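Long-range contacts in iota-carrageenase (Alteromonas sp., PDB 1H80), which hydrolyses the internal beta-1,4 linkages of iota-carrageenan, a sulfated galactan of red algal cell walls, with inversion of the anomeric configuration: residues N147-D152 with R181-N186; M256-V261 with G346-V351. All coordinates share one frame; numbering follows the deposited sequence. Where two conformers were deposited one is given.

Overall arrangement
Along the chain the two contacts follow in series, neither nested nor crossed: interaction 1 is complete before interaction 2 opens. Interaction 1 pairs residues 147-152 with 181-186, closing a loop of 28 residues and laying strand 177-185 in parallel beside strand 143-151. Interaction 2 joins 256-261 to 346-351 across 84 intervening residues, so a much longer excursion, including helix 331-340, returns to the solenoid just where strands 261-269 and 351-359 begin to pair. Strands 202-210 and 231-243 lie between the two sites in the ladder of parallel pairs. The centres of the two interactions are 28 Å apart, on opposite sides of the chain's centre, and their nearest atoms stay about 16 Å apart.

Interaction 1 of 2, residues N147-D152 with R181-N186; sequences NFTIDD and RIKQNN
The side chain of Phe148 takes the crowded position between its backbone N and carbonyl carbon (chi1 55°), and Ile182, with CG1 beside the backbone N, runs alongside it. CG1 of Ile182 therefore sits over one ring face, 4.1 Å from the centroid of Phe148, a CH-pi contact, while CD1 of Ile182 comes 3.6 Å from CZ of Phe148. CD1 of Ile150 extends this apolar row against CG2 of Ile182, and Phe120, Phe135 and Leu207 pack around it. The backbones are parallel: Phe148 N donates to Arg181 O, Lys183 N to Phe148 O, Ile150 N to Lys183 O and Asn185 N to Ile150 O, the last at 2.8 Å and nearly straight (173°). On the other face of the sheet, ND2 of Asn185 gives a 3.0 Å hydrogen bond to OD1 of Asp151, which lies close to the amide plane; Lys125 forms a salt bridge with OD2 of the same carboxylate, so both oxygens are engaged. Where the chain turns a corner at Arg181, one of its two deposited conformers provisionally stacks its guanidinium on the amide of Asn147, planes 27° apart, with a water bridging Asn147 OD1 to Arg181 NH2. The amide's ND2 is held by Gly115 O and Gly117 O, which should fix its rotation. One-to-one parallel register, strand axes 4.6 Å apart, and mostly apolar groups inside, joined by Gln184, whose OE1 bonds Ser159 OG, mark successive coils of a right-handed parallel beta-helix.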
ATOM      1  N   ASN A 147     -12.592   4.672   7.285  1.00 12.10           N
ATOM      2  CA  ASN A 147     -13.578   5.464   6.570  1.00 11.23           C
ATOM      3  C   ASN A 147     -13.348   6.826   5.920  1.00 11.36           C
ATOM      4  O   ASN A 147     -13.849   7.850   6.402  1.00 11.70           O
ATOM      5  CB  ASN A 147     -14.761   5.582   7.512  1.00 11.82           C
ATOM      6  CG  ASN A 147     -16.069   5.777   6.798  1.00 12.33           C
ATOM      7  OD1 ASN A 147     -16.214   5.434   5.626  1.00 13.15           O
ATOM      8  ND2 ASN A 147     -17.057   6.296   7.525  1.00 12.51           N
ATOM      9  N   PHE A 148     -12.644   6.829   4.797  1.00 11.54           N
ATOM     10  CA  PHE A 148     -12.441   8.053   4.053  1.00 11.64           C
ATOM     11  C   PHE A 148     -11.977   7.719   2.656  1.00 12.34           C
ATOM     12  O   PHE A 148     -11.597   6.583   2.356  1.00 11.71           O
ATOM     13  CB  PHE A 148     -11.467   8.991   4.776  1.00 12.57           C
ATOM     14  CG  PHE A 148     -10.142   8.375   5.108  1.00 11.94           C
ATOM     15  CD1 PHE A 148      -9.084   8.451   4.209  1.00 13.54           C
ATOM     16  CD2 PHE A 148      -9.935   7.760   6.339  1.00 13.72           C
ATOM     17  CE1 PHE A 148      -7.834   7.927   4.536  1.00 13.72           C
ATOM     18  CE2 PHE A 148      -8.688   7.230   6.676  1.00 13.48           C
ATOM     19  CZ  PHE A 148      -7.635   7.316   5.772  1.00 14.11           C
ATOM     20  N   THR A 149     -12.080   8.715   1.791  1.00 12.53           N
ATOM     21  CA  THR A 149     -11.684   8.574   0.405  1.00 13.10           C
ATOM     22  C   THR A 149     -10.495   9.490   0.196  1.00 13.18           C
ATOM     23  O   THR A 149     -10.432  10.580   0.766  1.00 12.61           O
ATOM     24  CB  THR A 149     -12.824   9.001  -0.541  1.00 14.66           C
ATOM     25  OG1 THR A 149     -13.940   8.117  -0.370  1.00 16.61           O
ATOM     26  CG2 THR A 149     -12.364   8.962  -1.992  1.00 15.78           C
ATOM     27  N   ILE A 150      -9.545   9.029  -0.601  1.00 12.83           N
ATOM     28  CA  ILE A 150      -8.363   9.812  -0.894  1.00 14.01           C
ATOM     29  C   ILE A 150      -8.361  10.117  -2.380  1.00 13.98           C
ATOM     30  O   ILE A 150      -8.246   9.208  -3.199  1.00 14.21           O
ATOM     31  CB  ILE A 150      -7.079   9.031  -0.562  1.00 13.92           C
ATOM     32  CG1 ILE A 150      -7.098   8.598   0.905  1.00 14.69           C
ATOM     33  CG2 ILE A 150      -5.856   9.890  -0.866  1.00 15.15           C
ATOM     34  CD1 ILE A 150      -6.033   7.581   1.252  1.00 16.04           C
ATOM     35  N   ASP A 151      -8.532  11.389  -2.726  1.00 15.04           N
ATOM     36  CA  ASP A 151      -8.493  11.805  -4.121  1.00 16.14           C
ATOM     37  C   ASP A 151      -7.036  12.144  -4.387  1.00 16.15           C
ATOM     38  O   ASP A 151      -6.575  13.256  -4.119  1.00 16.51           O
ATOM     39  CB  ASP A 151      -9.372  13.035  -4.350  1.00 17.37           C
ATOM     40  CG  ASP A 151     -10.771  12.678  -4.810  1.00 19.56           C
ATOM     41  OD1 ASP A 151     -11.161  11.495  -4.709  1.00 20.53           O
ATOM     42  OD2 ASP A 151     -11.485  13.590  -5.270  1.00 21.71           O
ATOM     43  N   ASP A 152      -6.309  11.161  -4.900  1.00 16.79           N
ATOM     44  CA  ASP A 152      -4.891  11.313  -5.184  1.00 17.58           C
ATOM     45  C   ASP A 152      -4.696  12.010  -6.523  1.00 18.34           C
ATOM     46  O   ASP A 152      -5.653  12.249  -7.264  1.00 17.74           O
ATOM     47  CB  ASP A 152      -4.238   9.929  -5.225  1.00 17.92           C
ATOM     48  CG  ASP A 152      -2.757   9.960  -4.903  1.00 18.60           C
ATOM     49  OD1 ASP A 152      -2.133  11.040  -4.962  1.00 18.56           O
ATOM     50  OD2 ASP A 152      -2.214   8.878  -4.597  1.00 20.06           O
ATOM     51  N   ARG A 181     -12.005   0.489   5.392  1.00 11.71           N
ATOM     52  CA  ARG A 181     -12.921   1.374   4.686  1.00 12.15           C
ATOM     53  C   ARG A 181     -12.259   2.605   4.096  1.00 11.94           C
ATOM     54  O   ARG A 181     -12.579   3.736   4.466  1.00 11.52           O
ATOM     55  CB  ARG A 181     -14.047   1.799   5.628  1.00 13.65           C
ATOM     56  CG  ARG A 181     -14.831   0.630   6.199  0.50 16.37           C
ATOM     57  CD  ARG A 181     -15.896   1.111   7.162  0.50 19.80           C
ATOM     58  NE  ARG A 181     -16.896   1.935   6.492  0.50 22.70           N
ATOM     59  CZ  ARG A 181     -17.806   2.666   7.128  0.50 24.74           C
ATOM     60  NH1 ARG A 181     -17.839   2.681   8.454  0.50 25.00           N
ATOM     61  NH2 ARG A 181     -18.684   3.380   6.439  0.50 25.06           N
ATOM     62  N   ILE A 182     -11.343   2.381   3.165  1.00 11.39           N
ATOM     63  CA  ILE A 182     -10.658   3.478   2.517  1.00 12.36           C
ATOM     64  C   ILE A 182     -10.664   3.232   1.022  1.00 11.74           C
ATOM     65  O   ILE A 182     -10.488   2.104   0.564  1.00 12.29           O
ATOM     66  CB  ILE A 182      -9.203   3.611   3.009  1.00 12.69           C
ATOM     67  CG1 ILE A 182      -9.189   3.854   4.522  1.00 13.65           C
ATOM     68  CG2 ILE A 182      -8.519   4.775   2.296  1.00 13.12           C
ATOM     69  CD1 ILE A 182      -7.803   3.805   5.138  1.00 15.29           C
ATOM     70  N   LYS A 183     -10.906   4.294   0.268  1.00 12.23           N
ATOM     71  CA  LYS A 183     -10.917   4.221  -1.182  1.00 12.94           C
ATOM     72  C   LYS A 183      -9.938   5.272  -1.656  1.00 12.80           C
ATOM     73  O   LYS A 183      -9.969   6.406  -1.183  1.00 13.68           O
ATOM     74  CB  LYS A 183     -12.313   4.537  -1.731  1.00 14.74           C
ATOM     75  CG  LYS A 183     -12.360   4.810  -3.235  1.00 17.98           C
ATOM     76  CD  LYS A 183     -11.901   3.612  -4.049  1.00 19.29           C
ATOM     77  CE  LYS A 183     -11.840   3.940  -5.536  1.00 20.62           C
ATOM     78  NZ  LYS A 183     -13.176   4.348  -6.068  1.00 22.85           N
ATOM     79  N   GLN A 184      -9.052   4.890  -2.568  1.00 12.59           N
ATOM     80  CA  GLN A 184      -8.087   5.828  -3.116  1.00 13.29           C
ATOM     81  C   GLN A 184      -8.304   5.947  -4.612  1.00 14.00           C
ATOM     82  O   GLN A 184      -8.378   4.942  -5.319  1.00 14.37           O
ATOM     83  CB  GLN A 184      -6.655   5.365  -2.847  1.00 14.30           C
ATOM     84  CG  GLN A 184      -5.605   6.346  -3.353  1.00 14.64           C
ATOM     85  CD  GLN A 184      -4.228   6.067  -2.789  1.00 16.76           C
ATOM     86  OE1 GLN A 184      -4.099   5.561  -1.678  1.00 18.21           O
ATOM     87  NE2 GLN A 184      -3.192   6.416  -3.542  1.00 15.96           N
ATOM     88  N   ASN A 185      -8.425   7.181  -5.087  1.00 13.80           N
ATOM     89  CA  ASN A 185      -8.619   7.417  -6.511  1.00 15.15           C
ATOM     90  C   ASN A 185      -7.359   7.982  -7.142  1.00 15.05           C
ATOM     91  O   ASN A 185      -6.624   8.749  -6.520  1.00 15.49           O
ATOM     92  CB  ASN A 185      -9.764   8.404  -6.750  1.00 15.66           C
ATOM     93  CG  ASN A 185     -11.099   7.870  -6.287  1.00 16.64           C
ATOM     94  OD1 ASN A 185     -11.525   6.794  -6.699  1.00 18.17           O
ATOM     95  ND2 ASN A 185     -11.772   8.624  -5.429  1.00 18.30           N
ATOM     96  N   ASN A 186      -7.120   7.577  -8.383  1.00 15.76           N
ATOM     97  CA  ASN A 186      -5.990   8.046  -9.174  1.00 16.27           C
ATOM     98  C   ASN A 186      -4.615   7.938  -8.518  1.00 15.85           C
ATOM     99  O   ASN A 186      -3.894   8.926  -8.384  1.00 15.55           O
ATOM    100  CB  ASN A 186      -6.259   9.492  -9.612  1.00 17.47           C
ATOM    101  CG  ASN A 186      -5.352   9.931 -10.744  1.00 18.28           C
ATOM    102  OD1 ASN A 186      -4.923   9.114 -11.557  1.00 19.87           O
ATOM    103  ND2 ASN A 186      -5.068  11.229 -10.812  1.00 20.35           N
TER
HETATM  104  O   HOH W   1     -18.448   4.605   4.106  1.00 40.45           O
HETATM  105  O   HOH W   2      -6.498  13.244  -9.681  1.00 30.14           O

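Interaction 2 of 2, residues M256-V261 with G346-V351; sequences MKNGDV and GSFGTV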
ATOM      1  N   MET A 256      13.520  -9.331   3.230  1.00 18.58           N
ATOM      2  CA  MET A 256      12.924  -9.629   4.527  1.00 18.97           C
ATOM      3  C   MET A 256      12.202 -10.956   4.705  1.00 18.49           C
ATOM      4  O   MET A 256      11.466 -11.409   3.832  1.00 18.10           O
ATOM      5  CB  MET A 256      11.975  -8.487   4.902  1.00 19.46           C
ATOM      6  CG  MET A 256      11.199  -8.669   6.202  1.00 20.80           C
ATOM      7  SD  MET A 256      12.237  -8.783   7.673  0.75 22.73           S
ATOM      8  CE  MET A 256      13.287  -7.365   7.419  0.75 21.14           C
ATOM      9  N   LYS A 257      12.420 -11.570   5.863  1.00 18.68           N
ATOM     10  CA  LYS A 257      11.759 -12.817   6.205  1.00 19.38           C
ATOM     11  C   LYS A 257      10.497 -12.437   6.975  1.00 19.20           C
ATOM     12  O   LYS A 257      10.562 -12.039   8.140  1.00 20.33           O
ATOM     13  CB  LYS A 257      12.655 -13.686   7.086  1.00 20.63           C
ATOM     14  CG  LYS A 257      11.970 -14.952   7.564  1.00 22.36           C
ATOM     15  CD  LYS A 257      12.923 -15.846   8.335  1.00 24.71           C
ATOM     16  CE  LYS A 257      12.228 -17.119   8.784  1.00 26.68           C
ATOM     17  NZ  LYS A 257      13.172 -18.063   9.445  1.00 29.31           N
ATOM     18  N   ASN A 258       9.352 -12.547   6.311  1.00 17.93           N
ATOM     19  CA  ASN A 258       8.074 -12.199   6.917  1.00 16.85           C
ATOM     20  C   ASN A 258       7.341 -13.427   7.428  1.00 17.11           C
ATOM     21  O   ASN A 258       7.742 -14.561   7.159  1.00 17.38           O
ATOM     22  CB  ASN A 258       7.203 -11.475   5.890  1.00 15.68           C
ATOM     23  CG  ASN A 258       7.830 -10.188   5.404  1.00 15.55           C
ATOM     24  OD1 ASN A 258       7.833  -9.178   6.106  1.00 14.75           O
ATOM     25  ND2 ASN A 258       8.385 -10.222   4.197  1.00 15.13           N
ATOM     26  N   GLY A 259       6.257 -13.185   8.161  1.00 16.70           N
ATOM     27  CA  GLY A 259       5.467 -14.259   8.721  1.00 16.35           C
ATOM     28  C   GLY A 259       4.221 -14.629   7.939  1.00 16.36           C
ATOM     29  O   GLY A 259       4.192 -14.553   6.706  1.00 16.56           O
ATOM     30  N   ASP A 260       3.182 -15.022   8.668  1.00 15.64           N
ATOM     31  CA  ASP A 260       1.933 -15.453   8.061  1.00 15.68           C
ATOM     32  C   ASP A 260       0.995 -14.326   7.673  1.00 15.01           C
ATOM     33  O   ASP A 260       0.919 -13.293   8.346  1.00 14.42           O
ATOM     34  CB  ASP A 260       1.194 -16.413   8.995  1.00 17.30           C
ATOM     35  CG  ASP A 260       2.061 -17.571   9.454  1.00 19.91           C
ATOM     36  OD1 ASP A 260       3.060 -17.881   8.772  1.00 21.97           O
ATOM     37  OD2 ASP A 260       1.734 -18.178  10.497  0.50 19.72           O
ATOM     38  N   VAL A 261       0.270 -14.546   6.581  1.00 14.16           N
ATOM     39  CA  VAL A 261      -0.692 -13.580   6.077  1.00 13.63           C
ATOM     40  C   VAL A 261      -1.895 -14.326   5.533  1.00 14.06           C
ATOM     41  O   VAL A 261      -1.747 -15.315   4.818  1.00 14.90           O
ATOM     42  CB  VAL A 261      -0.105 -12.730   4.916  1.00 13.26           C
ATOM     43  CG1 VAL A 261      -1.154 -11.733   4.416  1.00 13.44           C
ATOM     44  CG2 VAL A 261       1.144 -12.000   5.376  1.00 12.65           C
ATOM     45  N   GLY A 346      14.179 -12.734   0.658  1.00 23.48           N
ATOM     46  CA  GLY A 346      13.087 -12.609   1.602  1.00 22.06           C
ATOM     47  C   GLY A 346      12.016 -13.643   1.330  1.00 21.19           C
ATOM     48  O   GLY A 346      12.045 -14.339   0.314  1.00 20.57           O
ATOM     49  N   SER A 347      11.057 -13.743   2.239  1.00 19.91           N
ATOM     50  CA  SER A 347       9.987 -14.712   2.092  1.00 19.20           C
ATOM     51  C   SER A 347       8.815 -14.363   2.985  1.00 18.95           C
ATOM     52  O   SER A 347       8.827 -13.352   3.685  1.00 17.91           O
ATOM     53  CB  SER A 347      10.500 -16.100   2.474  1.00 20.75           C
ATOM     54  OG  SER A 347      10.928 -16.113   3.829  1.00 22.38           O
ATOM     55  N   PHE A 348       7.792 -15.203   2.920  1.00 18.76           N
ATOM     56  CA  PHE A 348       6.614 -15.069   3.756  1.00 19.21           C
ATOM     57  C   PHE A 348       6.380 -16.449   4.341  1.00 19.89           C
ATOM     58  O   PHE A 348       6.843 -17.450   3.788  1.00 21.27           O
ATOM     59  CB  PHE A 348       5.390 -14.629   2.951  1.00 18.46           C
ATOM     60  CG  PHE A 348       5.344 -13.157   2.678  1.00 16.96           C
ATOM     61  CD1 PHE A 348       5.967 -12.618   1.558  1.00 16.72           C
ATOM     62  CD2 PHE A 348       4.692 -12.298   3.562  1.00 16.00           C
ATOM     63  CE1 PHE A 348       5.943 -11.244   1.316  1.00 16.11           C
ATOM     64  CE2 PHE A 348       4.661 -10.925   3.334  1.00 16.03           C
ATOM     65  CZ  PHE A 348       5.289 -10.394   2.208  1.00 16.33           C
ATOM     66  N   GLY A 349       5.682 -16.503   5.466  1.00 20.20           N
ATOM     67  CA  GLY A 349       5.408 -17.780   6.096  1.00 20.18           C
ATOM     68  C   GLY A 349       4.230 -18.447   5.425  1.00 20.33           C
ATOM     69  O   GLY A 349       4.228 -18.654   4.210  1.00 21.10           O
ATOM     70  N   THR A 350       3.223 -18.789   6.217  1.00 19.94           N
ATOM     71  CA  THR A 350       2.033 -19.423   5.682  1.00 20.44           C
ATOM     72  C   THR A 350       1.148 -18.326   5.113  1.00 19.80           C
ATOM     73  O   THR A 350       0.661 -17.471   5.850  1.00 19.35           O
ATOM     74  CB  THR A 350       1.277 -20.181   6.781  1.00 21.21           C
ATOM     75  OG1 THR A 350       2.127 -21.205   7.312  1.00 23.64           O
ATOM     76  CG2 THR A 350       0.004 -20.814   6.227  1.00 22.26           C
ATOM     77  N   VAL A 351       0.967 -18.344   3.797  1.00 18.58           N
ATOM     78  CA  VAL A 351       0.141 -17.352   3.125  1.00 18.24           C
ATOM     79  C   VAL A 351      -0.991 -18.028   2.373  1.00 17.96           C
ATOM     80  O   VAL A 351      -0.761 -18.905   1.540  1.00 17.82           O
ATOM     81  CB  VAL A 351       0.958 -16.522   2.112  1.00 17.89           C
ATOM     82  CG1 VAL A 351       0.038 -15.561   1.365  1.00 18.40           C
ATOM     83  CG2 VAL A 351       2.057 -15.756   2.833  1.00 19.00           C
TER
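This is a parallel pairing of two loop segments at the entrance to neighbouring strands of the beta-helix: residues 256-261 lead into strand 261-269, whereas strand 351-359 is entered from residues 346-351. The end-to-end directions differ by only 4°, yet, apart from a single isolated bridge at Lys257 and Ser347, parallel strand pairing begins at Val261 and Val351. Before that the bonding is irregular. Ser347 N donates to Met256 O, and Ser347 O then receives two donors of Asn258, the backbone N at 2.8 Å and the side-chain ND2 at 3.2 Å, from opposite faces of the carbonyl plane. Asn258 can do this because CG lies beside its own backbone N (chi1 -61°), which brings amide and peptide N-H to the same oxygen. OD1, the other end of the amide, accepts from Ile232 N, while ND2 also bonds Thr219 OG1. Asn258 runs alongside Phe348: CB lies over a ring face, 3.9 Å from the centroid of Phe348, and the amide plane is turned 23° from the ring. Phe251 meets the ring edge-to-face, and CG2 of Val261 touches CD2 of Phe348 at 4.0 Å. Farther on, Gly349 N bonds Gly259 O from above the carbonyl plane, and Thr350 N is taken by a carboxylate: it meets OD1 of Asp260 at 2.7 Å, from above the carboxylate plane. Thr350 O in turn receives Val261 N. Side-chain groups thus supplement the backbone ladder at two points, the amide of Asn258 sharing an acceptor and the carboxylate of Asp260 accepting a peptide N-H, so polar chemistry holds the two chains together where regular strand pairing has not yet begun.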